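Local coordinates for cytosolic IMP-GMP specific 5'-nucleotidase (Legionella pneumophila subsp. pneumophila, PDB 4OHF), which probably hydrolyses purine nucleoside 5'-monophosphates such as IMP and GMP, as a magnesium-dependent cytosolic 5'-nucleotidase of the HAD clan, at residues 75-83 / 93-101; 188-198 / 433-442. All blocks are in the same frame, centred on the assembly; numbering follows the deposited sequence.

Contact 1: residues 75-83 / 93-101; sequences DSKNGNILK and SYHGTKQIS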
ATOM      1  N   ASP B  75       6.080   2.939  20.603  1.00 53.24           N
ATOM      2  CA  ASP B  75       6.415   1.712  19.883  1.00 56.54           C
ATOM      3  C   ASP B  75       5.614   0.631  20.599  1.00 56.86           C
ATOM      4  O   ASP B  75       6.099   0.020  21.551  1.00 54.90           O
ATOM      5  CB  ASP B  75       7.923   1.438  19.993  1.00 57.70           C
ATOM      6  CG  ASP B  75       8.338   0.126  19.344  1.00 59.14           C
ATOM      7  OD1 ASP B  75       9.561  -0.080  19.173  1.00 58.56           O
ATOM      8  OD2 ASP B  75       7.455  -0.697  19.013  1.00 59.55           O
ATOM      9  N   SER B  76       4.377   0.428  20.150  1.00 58.68           N
ATOM     10  CA  SER B  76       3.476  -0.544  20.765  1.00 60.75           C
ATOM     11  C   SER B  76       4.033  -1.956  20.729  1.00 61.88           C
ATOM     12  O   SER B  76       3.850  -2.734  21.664  1.00 60.68           O
ATOM     13  CB  SER B  76       2.100  -0.496  20.085  1.00 61.31           C
ATOM     14  OG  SER B  76       2.216  -0.586  18.677  1.00 62.07           O
ATOM     15  N   LYS B  77       4.732  -2.272  19.649  1.00 63.85           N
ATOM     16  CA  LYS B  77       5.316  -3.590  19.484  1.00 65.36           C
ATOM     17  C   LYS B  77       6.166  -3.973  20.695  1.00 65.38           C
ATOM     18  O   LYS B  77       5.951  -5.016  21.302  1.00 66.99           O
ATOM     19  CB  LYS B  77       6.167  -3.611  18.214  1.00 68.54           C
ATOM     20  CG  LYS B  77       6.947  -4.902  17.942  1.00 70.48           C
ATOM     21  CD  LYS B  77       8.059  -4.611  16.927  1.00 73.17           C
ATOM     22  CE  LYS B  77       8.937  -5.819  16.624  1.00 73.77           C
ATOM     23  NZ  LYS B  77      10.187  -5.384  15.921  1.00 74.05           N
ATOM     24  N   ASN B  78       7.113  -3.121  21.066  1.00 64.18           N
ATOM     25  CA  ASN B  78       7.999  -3.431  22.182  1.00 62.61           C
ATOM     26  C   ASN B  78       7.750  -2.670  23.482  1.00 61.74           C
ATOM     27  O   ASN B  78       8.618  -2.647  24.362  1.00 60.04           O
ATOM     28  CB  ASN B  78       9.445  -3.213  21.748  1.00 64.41           C
ATOM     29  CG  ASN B  78       9.724  -3.790  20.385  1.00 65.94           C
ATOM     30  OD1 ASN B  78       9.412  -4.949  20.123  1.00 66.58           O
ATOM     31  ND2 ASN B  78      10.312  -2.985  19.502  1.00 68.08           N
ATOM     32  N   GLY B  79       6.574  -2.056  23.611  1.00 60.29           N
ATOM     33  CA  GLY B  79       6.259  -1.307  24.817  1.00 57.45           C
ATOM     34  C   GLY B  79       7.287  -0.233  25.151  1.00 55.59           C
ATOM     35  O   GLY B  79       7.672  -0.071  26.308  1.00 53.92           O
ATOM     36  N   ASN B  80       7.728   0.502  24.134  1.00 54.41           N
ATOM     37  CA  ASN B  80       8.716   1.566  24.325  1.00 53.72           C
ATOM     38  C   ASN B  80       8.198   2.946  23.908  1.00 51.64           C
ATOM     39  O   ASN B  80       7.234   3.063  23.149  1.00 50.68           O
ATOM     40  CB  ASN B  80       9.995   1.259  23.532  1.00 53.70           C
ATOM     41  CG  ASN B  80      10.658  -0.037  23.964  1.00 54.79           C
ATOM     42  OD1 ASN B  80      10.782  -0.325  25.158  1.00 52.76           O
ATOM     43  ND2 ASN B  80      11.108  -0.820  22.987  1.00 55.79           N
ATOM     44  N   ILE B  81       8.852   3.987  24.409  1.00 49.66           N
ATOM     45  CA  ILE B  81       8.479   5.350  24.083  1.00 47.52           C
ATOM     46  C   ILE B  81       9.718   6.032  23.532  1.00 46.28           C
ATOM     47  O   ILE B  81      10.772   6.004  24.156  1.00 44.53           O
ATOM     48  CB  ILE B  81       7.964   6.096  25.318  1.00 48.82           C
ATOM     49  CG1 ILE B  81       6.738   5.366  25.890  1.00 48.37           C
ATOM     50  CG2 ILE B  81       7.598   7.534  24.940  1.00 49.08           C
ATOM     51  CD1 ILE B  81       6.139   6.040  27.130  1.00 48.81           C
ATOM     52  N   LEU B  82       9.578   6.660  22.366  1.00 45.68           N
ATOM     53  CA  LEU B  82      10.710   7.295  21.700  1.00 45.65           C
ATOM     54  C   LEU B  82      10.672   8.801  21.445  1.00 43.80           C
ATOM     55  O   LEU B  82       9.614   9.385  21.225  1.00 44.84           O
ATOM     56  CB  LEU B  82      10.926   6.596  20.357  1.00 46.87           C
ATOM     57  CG  LEU B  82      10.739   5.071  20.343  1.00 47.60           C
ATOM     58  CD1 LEU B  82      10.916   4.570  18.931  1.00 46.69           C
ATOM     59  CD2 LEU B  82      11.748   4.388  21.270  1.00 48.39           C
ATOM     60  N   LYS B  83      11.859   9.400  21.461  1.00 42.64           N
ATOM     61  CA  LYS B  83      12.080  10.823  21.184  1.00 42.21           C
ATOM     62  C   LYS B  83      12.795  10.777  19.819  1.00 42.19           C
ATOM     63  O   LYS B  83      13.958  10.372  19.736  1.00 40.45           O
ATOM     64  CB  LYS B  83      13.037  11.426  22.220  1.00 40.59           C
ATOM     65  CG  LYS B  83      12.764  12.875  22.668  1.00 42.39           C
ATOM     66  CD  LYS B  83      12.804  13.901  21.554  1.00 40.65           C
ATOM     67  CE  LYS B  83      12.618  15.312  22.093  1.00 38.28           C
ATOM     68  NZ  LYS B  83      13.728  15.735  22.988  1.00 36.55           N
ATOM     69  N   SER B  93      15.306   6.772  24.155  1.00 54.28           N
ATOM     70  CA  SER B  93      14.179   5.876  24.345  1.00 55.70           C
ATOM     71  C   SER B  93      14.048   5.284  25.743  1.00 55.25           C
ATOM     72  O   SER B  93      15.015   5.198  26.501  1.00 54.10           O
ATOM     73  CB  SER B  93      14.254   4.739  23.322  1.00 56.63           C
ATOM     74  OG  SER B  93      15.471   4.023  23.448  1.00 57.59           O
ATOM     75  N   TYR B  94      12.826   4.875  26.066  1.00 55.39           N
ATOM     76  CA  TYR B  94      12.519   4.272  27.349  1.00 56.50           C
ATOM     77  C   TYR B  94      11.598   3.062  27.153  1.00 56.87           C
ATOM     78  O   TYR B  94      10.778   3.030  26.227  1.00 54.59           O
ATOM     79  CB  TYR B  94      11.805   5.277  28.269  1.00 57.65           C
ATOM     80  CG  TYR B  94      12.658   6.386  28.858  1.00 58.54           C
ATOM     81  CD1 TYR B  94      13.198   7.389  28.053  1.00 59.64           C
ATOM     82  CD2 TYR B  94      12.908   6.442  30.232  1.00 58.91           C
ATOM     83  CE1 TYR B  94      13.970   8.420  28.602  1.00 59.65           C
ATOM     84  CE2 TYR B  94      13.676   7.468  30.792  1.00 58.89           C
ATOM     85  CZ  TYR B  94      14.205   8.450  29.972  1.00 60.31           C
ATOM     86  OH  TYR B  94      14.990   9.448  30.510  1.00 61.02           O
ATOM     87  N   HIS B  95      11.768   2.056  28.004  1.00 57.12           N
ATOM     88  CA  HIS B  95      10.893   0.890  27.978  1.00 58.45           C
ATOM     89  C   HIS B  95      10.117   1.111  29.270  1.00 58.89           C
ATOM     90  O   HIS B  95      10.627   0.860  30.359  1.00 57.31           O
ATOM     91  CB  HIS B  95      11.682  -0.417  28.054  1.00 57.70           C
ATOM     92  CG  HIS B  95      10.816  -1.640  28.054  1.00 57.65           C
ATOM     93  ND1 HIS B  95      10.192  -2.115  26.919  1.00 57.38           N
ATOM     94  CD2 HIS B  95      10.435  -2.460  29.063  1.00 56.72           C
ATOM     95  CE1 HIS B  95       9.464  -3.173  27.229  1.00 56.47           C
ATOM     96  NE2 HIS B  95       9.594  -3.403  28.523  1.00 56.26           N
ATOM     97  N   GLY B  96       8.898   1.620  29.150  1.00 60.64           N
ATOM     98  CA  GLY B  96       8.124   1.916  30.337  1.00 62.95           C
ATOM     99  C   GLY B  96       8.740   3.143  30.977  1.00 65.26           C
ATOM    100  O   GLY B  96       8.878   4.178  30.326  1.00 66.78           O
ATOM    101  N   THR B  97       9.131   3.034  32.240  1.00 66.63           N
ATOM    102  CA  THR B  97       9.740   4.160  32.940  1.00 68.23           C
ATOM    103  C   THR B  97      11.253   4.065  32.863  1.00 68.97           C
ATOM    104  O   THR B  97      11.956   5.067  32.985  1.00 69.67           O
ATOM    105  CB  THR B  97       9.335   4.176  34.426  1.00 69.22           C
ATOM    106  OG1 THR B  97       7.906   4.235  34.532  1.00 67.74           O
ATOM    107  CG2 THR B  97       9.944   5.384  35.131  1.00 70.55           C
ATOM    108  N   LYS B  98      11.746   2.850  32.661  1.00 69.68           N
ATOM    109  CA  LYS B  98      13.179   2.602  32.583  1.00 71.10           C
ATOM    110  C   LYS B  98      13.750   3.098  31.255  1.00 69.64           C
ATOM    111  O   LYS B  98      13.192   2.819  30.193  1.00 69.70           O
ATOM    112  CB  LYS B  98      13.451   1.096  32.749  1.00 73.44           C
ATOM    113  CG  LYS B  98      14.928   0.696  32.752  1.00 76.42           C
ATOM    114  CD  LYS B  98      15.649   1.169  34.013  1.00 78.49           C
ATOM    115  CE  LYS B  98      15.109   0.480  35.267  1.00 79.47           C
ATOM    116  NZ  LYS B  98      15.793   0.941  36.519  1.00 80.08           N
ATOM    117  N   GLN B  99      14.851   3.838  31.319  1.00 67.48           N
ATOM    118  CA  GLN B  99      15.482   4.344  30.112  1.00 66.77           C
ATOM    119  C   GLN B  99      16.350   3.265  29.494  1.00 66.66           C
ATOM    120  O   GLN B  99      17.092   2.593  30.199  1.00 67.06           O
ATOM    121  CB  GLN B  99      16.360   5.562  30.413  1.00 66.60           C
ATOM    122  CG  GLN B  99      17.116   6.065  29.176  1.00 66.59           C
ATOM    123  CD  GLN B  99      18.030   7.241  29.460  1.00 65.95           C
ATOM    124  OE1 GLN B  99      18.868   7.187  30.352  1.00 69.75           O
ATOM    125  NE2 GLN B  99      17.880   8.306  28.692  1.00 66.10           N
ATOM    126  N   ILE B 100      16.259   3.103  28.178  1.00 66.20           N
ATOM    127  CA  ILE B 100      17.066   2.116  27.473  1.00 66.88           C
ATOM    128  C   ILE B 100      18.458   2.707  27.209  1.00 69.05           C
ATOM    129  O   ILE B 100      18.585   3.897  26.917  1.00 68.68           O
ATOM    130  CB  ILE B 100      16.427   1.738  26.132  1.00 64.63           C
ATOM    131  CG1 ILE B 100      15.004   1.223  26.362  1.00 62.47           C
ATOM    132  CG2 ILE B 100      17.275   0.693  25.441  1.00 65.17           C
ATOM    133  CD1 ILE B 100      14.188   1.051  25.103  1.00 60.74           C
ATOM    134  N   SER B 101      19.494   1.879  27.325  1.00 71.26           N
ATOM    135  CA  SER B 101      20.868   2.325  27.101  1.00 72.96           C
ATOM    136  C   SER B 101      21.178   2.358  25.607  1.00 73.95           C
ATOM    137  O   SER B 101      20.519   1.684  24.809  1.00 73.03           O
ATOM    138  CB  SER B 101      21.856   1.383  27.802  1.00 73.49           C
ATOM    139  OG  SER B 101      21.862   0.090  27.203  1.00 74.31           O
TER

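Contact 2: residues 188-198 / 433-442; sequences EKEVVEGLKHF and KLSDLLEHSP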
ATOM      1  N   GLU B 188      -9.771  34.724  29.163  1.00 56.91           N
ATOM      2  CA  GLU B 188      -8.788  35.719  28.764  1.00 57.67           C
ATOM      3  C   GLU B 188      -9.445  36.830  27.969  1.00 57.61           C
ATOM      4  O   GLU B 188      -9.884  36.613  26.841  1.00 58.97           O
ATOM      5  CB  GLU B 188      -7.681  35.053  27.925  1.00 57.18           C
ATOM      6  CG  GLU B 188      -6.689  36.023  27.272  1.00 58.74           C
ATOM      7  CD  GLU B 188      -5.656  35.325  26.383  1.00 59.54           C
ATOM      8  OE1 GLU B 188      -4.840  36.033  25.752  1.00 59.95           O
ATOM      9  OE2 GLU B 188      -5.654  34.077  26.317  1.00 57.14           O
ATOM     10  N   LYS B 189      -9.511  38.016  28.561  1.00 56.70           N
ATOM     11  CA  LYS B 189     -10.102  39.172  27.899  1.00 56.80           C
ATOM     12  C   LYS B 189      -9.517  39.407  26.509  1.00 54.64           C
ATOM     13  O   LYS B 189     -10.245  39.648  25.552  1.00 54.73           O
ATOM     14  CB  LYS B 189      -9.902  40.431  28.756  1.00 58.49           C
ATOM     15  CG  LYS B 189     -10.368  41.721  28.083  1.00 63.16           C
ATOM     16  CD  LYS B 189     -10.485  42.912  29.048  1.00 65.17           C
ATOM     17  CE  LYS B 189      -9.139  43.331  29.653  1.00 67.13           C
ATOM     18  NZ  LYS B 189      -8.561  42.306  30.575  1.00 66.96           N
ATOM     19  N   GLU B 190      -8.202  39.326  26.399  1.00 53.30           N
ATOM     20  CA  GLU B 190      -7.537  39.552  25.126  1.00 54.20           C
ATOM     21  C   GLU B 190      -8.159  38.807  23.935  1.00 53.29           C
ATOM     22  O   GLU B 190      -8.264  39.363  22.841  1.00 53.07           O
ATOM     23  CB  GLU B 190      -6.052  39.196  25.244  1.00 56.80           C
ATOM     24  CG  GLU B 190      -5.226  40.089  26.191  1.00 59.40           C
ATOM     25  CD  GLU B 190      -5.688  40.046  27.662  1.00 62.97           C
ATOM     26  OE1 GLU B 190      -5.868  38.945  28.233  1.00 61.17           O
ATOM     27  OE2 GLU B 190      -5.861  41.132  28.258  1.00 65.23           O
ATOM     28  N   VAL B 191      -8.569  37.557  24.137  1.00 51.16           N
ATOM     29  CA  VAL B 191      -9.158  36.777  23.053  1.00 49.46           C
ATOM     30  C   VAL B 191     -10.341  37.512  22.447  1.00 49.33           C
ATOM     31  O   VAL B 191     -10.414  37.675  21.234  1.00 48.56           O
ATOM     32  CB  VAL B 191      -9.639  35.374  23.529  1.00 49.13           C
ATOM     33  CG1 VAL B 191     -10.465  34.710  22.444  1.00 46.28           C
ATOM     34  CG2 VAL B 191      -8.452  34.501  23.869  1.00 45.45           C
ATOM     35  N   VAL B 192     -11.263  37.953  23.300  1.00 49.33           N
ATOM     36  CA  VAL B 192     -12.441  38.675  22.837  1.00 48.85           C
ATOM     37  C   VAL B 192     -12.056  39.982  22.150  1.00 49.05           C
ATOM     38  O   VAL B 192     -12.554  40.288  21.063  1.00 48.17           O
ATOM     39  CB  VAL B 192     -13.417  38.949  24.003  1.00 48.26           C
ATOM     40  CG1 VAL B 192     -14.458  39.978  23.601  1.00 47.72           C
ATOM     41  CG2 VAL B 192     -14.123  37.652  24.380  1.00 48.33           C
ATOM     42  N   GLU B 193     -11.171  40.750  22.768  1.00 48.90           N
ATOM     43  CA  GLU B 193     -10.745  41.999  22.149  1.00 51.01           C
ATOM     44  C   GLU B 193     -10.137  41.686  20.787  1.00 49.61           C
ATOM     45  O   GLU B 193     -10.395  42.383  19.798  1.00 50.12           O
ATOM     46  CB  GLU B 193      -9.711  42.728  23.014  1.00 54.02           C
ATOM     47  CG  GLU B 193     -10.189  43.132  24.405  1.00 62.06           C
ATOM     48  CD  GLU B 193     -11.642  43.636  24.427  1.00 68.14           C
ATOM     49  OE1 GLU B 193     -12.017  44.459  23.547  1.00 69.73           O
ATOM     50  OE2 GLU B 193     -12.408  43.210  25.335  1.00 69.11           O
ATOM     51  N   GLY B 194      -9.338  40.625  20.744  1.00 47.81           N
ATOM     52  CA  GLY B 194      -8.685  40.215  19.516  1.00 45.91           C
ATOM     53  C   GLY B 194      -9.644  39.894  18.394  1.00 46.04           C
ATOM     54  O   GLY B 194      -9.460  40.338  17.261  1.00 45.51           O
ATOM     55  N   LEU B 195     -10.667  39.108  18.699  1.00 46.03           N
ATOM     56  CA  LEU B 195     -11.648  38.770  17.697  1.00 47.97           C
ATOM     57  C   LEU B 195     -12.293  40.054  17.191  1.00 48.90           C
ATOM     58  O   LEU B 195     -12.380  40.284  15.981  1.00 48.93           O
ATOM     59  CB  LEU B 195     -12.701  37.834  18.287  1.00 49.33           C
ATOM     60  CG  LEU B 195     -12.149  36.441  18.592  1.00 49.24           C
ATOM     61  CD1 LEU B 195     -13.175  35.616  19.342  1.00 48.88           C
ATOM     62  CD2 LEU B 195     -11.764  35.769  17.293  1.00 48.75           C
ATOM     63  N   LYS B 196     -12.734  40.897  18.117  1.00 49.22           N
ATOM     64  CA  LYS B 196     -13.355  42.150  17.735  1.00 49.93           C
ATOM     65  C   LYS B 196     -12.406  42.906  16.824  1.00 51.39           C
ATOM     66  O   LYS B 196     -12.793  43.397  15.768  1.00 52.05           O
ATOM     67  CB  LYS B 196     -13.679  42.982  18.966  1.00 47.87           C
ATOM     68  CG  LYS B 196     -14.948  42.561  19.676  1.00 45.23           C
ATOM     69  CD  LYS B 196     -15.357  43.649  20.639  1.00 47.74           C
ATOM     70  CE  LYS B 196     -16.598  43.301  21.435  1.00 47.80           C
ATOM     71  NZ  LYS B 196     -17.032  44.446  22.295  1.00 47.81           N
ATOM     72  N   HIS B 197     -11.151  42.983  17.227  1.00 53.07           N
ATOM     73  CA  HIS B 197     -10.168  43.658  16.413  1.00 54.97           C
ATOM     74  C   HIS B 197     -10.282  43.156  14.974  1.00 55.35           C
ATOM     75  O   HIS B 197     -10.604  43.916  14.064  1.00 55.04           O
ATOM     76  CB  HIS B 197      -8.768  43.371  16.937  1.00 58.55           C
ATOM     77  CG  HIS B 197      -7.706  44.227  16.319  1.00 62.76           C
ATOM     78  ND1 HIS B 197      -6.399  43.809  16.181  1.00 63.93           N
ATOM     79  CD2 HIS B 197      -7.757  45.485  15.815  1.00 63.86           C
ATOM     80  CE1 HIS B 197      -5.690  44.772  15.617  1.00 65.36           C
ATOM     81  NE2 HIS B 197      -6.490  45.800  15.386  1.00 65.24           N
ATOM     82  N   PHE B 198     -10.024  41.867  14.775  1.00 55.22           N
ATOM     83  CA  PHE B 198     -10.086  41.266  13.443  1.00 54.11           C
ATOM     84  C   PHE B 198     -11.396  41.492  12.696  1.00 54.22           C
ATOM     85  O   PHE B 198     -11.385  41.796  11.505  1.00 55.38           O
ATOM     86  CB  PHE B 198      -9.807  39.759  13.515  1.00 51.69           C
ATOM     87  CG  PHE B 198      -8.348  39.403  13.436  1.00 49.83           C
ATOM     88  CD1 PHE B 198      -7.904  38.459  12.517  1.00 50.78           C
ATOM     89  CD2 PHE B 198      -7.418  40.009  14.268  1.00 49.47           C
ATOM     90  CE1 PHE B 198      -6.551  38.126  12.427  1.00 48.87           C
ATOM     91  CE2 PHE B 198      -6.064  39.678  14.184  1.00 48.33           C
ATOM     92  CZ  PHE B 198      -5.636  38.737  13.260  1.00 47.40           C
ATOM     93  N   LYS B 433      -0.385  30.917  21.982  1.00 36.51           N
ATOM     94  CA  LYS B 433      -1.837  31.017  22.119  1.00 35.19           C
ATOM     95  C   LYS B 433      -2.457  31.991  21.117  1.00 34.35           C
ATOM     96  O   LYS B 433      -1.814  32.923  20.645  1.00 33.09           O
ATOM     97  CB  LYS B 433      -2.220  31.422  23.556  1.00 36.35           C
ATOM     98  CG  LYS B 433      -1.663  32.763  24.014  1.00 35.59           C
ATOM     99  CD  LYS B 433      -2.134  33.099  25.414  1.00 38.97           C
ATOM    100  CE  LYS B 433      -1.552  34.417  25.873  1.00 37.86           C
ATOM    101  NZ  LYS B 433      -0.077  34.357  25.703  1.00 44.58           N
ATOM    102  N   LEU B 434      -3.720  31.764  20.805  1.00 34.33           N
ATOM    103  CA  LEU B 434      -4.462  32.560  19.839  1.00 35.80           C
ATOM    104  C   LEU B 434      -4.390  34.087  19.978  1.00 37.98           C
ATOM    105  O   LEU B 434      -4.290  34.804  18.966  1.00 37.93           O
ATOM    106  CB  LEU B 434      -5.916  32.115  19.864  1.00 35.58           C
ATOM    107  CG  LEU B 434      -6.875  32.729  18.857  1.00 36.80           C
ATOM    108  CD1 LEU B 434      -6.426  32.430  17.403  1.00 38.04           C
ATOM    109  CD2 LEU B 434      -8.240  32.138  19.126  1.00 35.53           C
ATOM    110  N   SER B 435      -4.446  34.600  21.205  1.00 36.91           N
ATOM    111  CA  SER B 435      -4.404  36.046  21.380  1.00 37.22           C
ATOM    112  C   SER B 435      -3.050  36.581  20.905  1.00 37.36           C
ATOM    113  O   SER B 435      -2.906  37.772  20.624  1.00 36.16           O
ATOM    114  CB  SER B 435      -4.662  36.429  22.848  1.00 37.11           C
ATOM    115  OG  SER B 435      -3.616  35.994  23.698  1.00 36.83           O
ATOM    116  N   ASP B 436      -2.052  35.704  20.821  1.00 37.46           N
ATOM    117  CA  ASP B 436      -0.746  36.132  20.330  1.00 37.18           C
ATOM    118  C   ASP B 436      -0.990  36.587  18.889  1.00 36.62           C
ATOM    119  O   ASP B 436      -0.607  37.681  18.485  1.00 37.13           O
ATOM    120  CB  ASP B 436       0.269  34.978  20.371  1.00 36.73           C
ATOM    121  CG  ASP B 436       0.717  34.634  21.795  1.00 40.48           C
ATOM    122  OD1 ASP B 436       1.332  33.550  21.987  1.00 40.48           O
ATOM    123  OD2 ASP B 436       0.455  35.444  22.721  1.00 38.53           O
ATOM    124  N   LEU B 437      -1.660  35.751  18.116  1.00 36.70           N
ATOM    125  CA  LEU B 437      -1.959  36.118  16.745  1.00 37.74           C
ATOM    126  C   LEU B 437      -2.936  37.294  16.672  1.00 38.26           C
ATOM    127  O   LEU B 437      -2.676  38.275  15.974  1.00 39.40           O
ATOM    128  CB  LEU B 437      -2.536  34.924  15.983  1.00 35.54           C
ATOM    129  CG  LEU B 437      -3.049  35.244  14.578  1.00 37.59           C
ATOM    130  CD1 LEU B 437      -1.904  35.768  13.728  1.00 38.68           C
ATOM    131  CD2 LEU B 437      -3.658  34.003  13.957  1.00 36.37           C
ATOM    132  N   LEU B 438      -4.048  37.212  17.399  1.00 38.60           N
ATOM    133  CA  LEU B 438      -5.058  38.266  17.328  1.00 40.58           C
ATOM    134  C   LEU B 438      -4.587  39.635  17.790  1.00 42.27           C
ATOM    135  O   LEU B 438      -5.287  40.627  17.613  1.00 42.99           O
ATOM    136  CB  LEU B 438      -6.309  37.855  18.104  1.00 39.55           C
ATOM    137  CG  LEU B 438      -6.971  36.549  17.655  1.00 39.58           C
ATOM    138  CD1 LEU B 438      -8.137  36.237  18.571  1.00 39.76           C
ATOM    139  CD2 LEU B 438      -7.436  36.667  16.221  1.00 40.88           C
ATOM    140  N   GLU B 439      -3.395  39.692  18.366  1.00 44.97           N
ATOM    141  CA  GLU B 439      -2.839  40.946  18.858  1.00 46.55           C
ATOM    142  C   GLU B 439      -2.042  41.627  17.736  1.00 46.52           C
ATOM    143  O   GLU B 439      -1.597  42.762  17.861  1.00 44.53           O
ATOM    144  CB  GLU B 439      -1.916  40.661  20.041  1.00 50.81           C
ATOM    145  CG  GLU B 439      -1.994  41.688  21.133  1.00 57.25           C
ATOM    146  CD  GLU B 439      -3.267  41.554  21.938  1.00 61.19           C
ATOM    147  OE1 GLU B 439      -3.310  40.688  22.842  1.00 63.11           O
ATOM    148  OE2 GLU B 439      -4.229  42.303  21.658  1.00 64.74           O
ATOM    149  N   HIS B 440      -1.831  40.890  16.653  1.00 47.40           N
ATOM    150  CA  HIS B 440      -1.124  41.402  15.490  1.00 45.84           C
ATOM    151  C   HIS B 440      -2.126  42.083  14.575  1.00 45.61           C
ATOM    152  O   HIS B 440      -3.340  41.988  14.763  1.00 43.69           O
ATOM    153  CB  HIS B 440      -0.449  40.266  14.728  1.00 44.45           C
ATOM    154  CG  HIS B 440       0.787  39.755  15.389  1.00 46.48           C
ATOM    155  ND1 HIS B 440       0.773  39.134  16.619  1.00 47.23           N
ATOM    156  CD2 HIS B 440       2.086  39.793  15.003  1.00 48.10           C
ATOM    157  CE1 HIS B 440       2.009  38.812  16.962  1.00 47.48           C
ATOM    158  NE2 HIS B 440       2.825  39.201  15.999  1.00 45.90           N
ATOM    159  N   SER B 441      -1.605  42.764  13.570  1.00 48.21           N
ATOM    160  CA  SER B 441      -2.444  43.461  12.606  1.00 48.75           C
ATOM    161  C   SER B 441      -3.139  42.465  11.688  1.00 48.59           C
ATOM    162  O   SER B 441      -2.496  41.611  11.088  1.00 48.60           O
ATOM    163  CB  SER B 441      -1.582  44.398  11.765  1.00 48.53           C
ATOM    164  OG  SER B 441      -2.322  44.918  10.681  1.00 53.64           O
ATOM    165  N   PRO B 442      -4.466  42.557  11.568  1.00 48.90           N
ATOM    166  CA  PRO B 442      -5.154  41.617  10.684  1.00 49.29           C
ATOM    167  C   PRO B 442      -4.776  41.819   9.217  1.00 50.03           C
ATOM    168  O   PRO B 442      -5.442  41.297   8.334  1.00 50.02           O
ATOM    169  CB  PRO B 442      -6.628  41.903  10.956  1.00 48.75           C
ATOM    170  CG  PRO B 442      -6.623  43.333  11.372  1.00 49.52           C
ATOM    171  CD  PRO B 442      -5.428  43.423  12.267  1.00 49.01           C
TER
HETATM  172  O   HOH W   1      -5.502  32.774  23.630  1.00 39.10           O

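Contact 1: residues 75-83 / 93-101
His95 holds CG trans to its main-chain nitrogen (chi1 179°), which turns the imidazole edge-on to Asn78 and Asn80; Asn80 turns its CG beside its own nitrogen (chi1 -61°) and brings its amide up to that ring, the two planes 66° apart. The carbonyl oxygen of Asn78 lies at the ring's edge, beside ND1 and CE1. On the same side of the hairpin, CD2 of Leu82 lies against CB of Ser93, while CD1 of Ile100 touches the end of Asn80. Ile81 and Tyr94, whose side chains point to the other face, are an antiparallel hydrogen-bonded pair: Ile81 N to Tyr94 O is 2.8 Å and Tyr94 N to Ile81 O 3.0 Å. Glycines shape the same end of this strand pair, one on each strand. Gly79 and Asn80 together face Asp75 in a G1 beta bulge, and Gly96 sits in the type II' turn from His95 to Lys98. Strands 80-84 and 90-95 make a hairpin within a five-stranded antiparallel sheet, flanked by strands 73-75 and 98-99; Leu82 rests on Tyr109 of helix 102-109, and Trp406 packs against Ile81 and Tyr94 on the other face.

Contact 2: residues 188-198 / 433-442
Leu438 is the knob here, and the hole that takes it is built from Val191, Gly194, Leu195 and Phe198 on successive turns of helix 189-200. The floor is Gly194: with no side chain in the way, Leu438 CB settles 3.6 Å from Gly194 CA. The two methyls then part. Leu438 CD1 drops between the backbone of Val191 and the side chain of Leu195, 3.9 Å from Leu195 CD2, while Leu438 CD2 sits over the centre of the Phe198 ring, 3.8 Å from its centroid and 7° off the normal. Pro442 fills the opposite face of that ring, its CB 3.7 Å from the centroid, so the phenyl is a flat plate clamped by two CH-pi contacts. Beside it, Pro442 CD meets His197 CE1 at 3.6 Å, and the carbonyl oxygen of Leu438 lies at the edge of the imidazole. Ahead of the knob, Ser435 CB leans on Glu190 CB. Glu188, its chain extended with CG trans to the main-chain nitrogen (chi1 172°), reaches across and brings OE1 up to Ser435 OG, a hydrogen bond modelled too short for its length to be trusted. Its OE2 takes a water that also accepts from Ser435 N, as well as a salt bridge from Arg30. The short helical segments 189-198 and 434-438 run 8.8 Å apart at 36°. Beneath them, Leu195 and Phe198 rest on strand 19-22 and Leu437 on strand 429-431 of the mixed HAD-like sheet, while Ile366 of the second subunit packs on Glu190 and Glu439.

Near the N terminus lie strand 19-22 and helix 24-28, with Asp23 of the magnesium site between them and Asp25 in the helix. Contact 1 then closes a short hairpin loop, nine residues between 75-83 and 93-101, within the five-stranded antiparallel sheet. It is complete before contact 2 opens at residue 188, so the two follow in series and neither nest nor cross. Contact 2 spans 234 residues, bringing helix 189-200 together with the late helix 434-438 beside the large mixed sheet. The contacts lie on opposite sides of the chain's centre, their centres about 41 Å apart: one is local to the small sheet, the other joins distant parts of the HAD-like core.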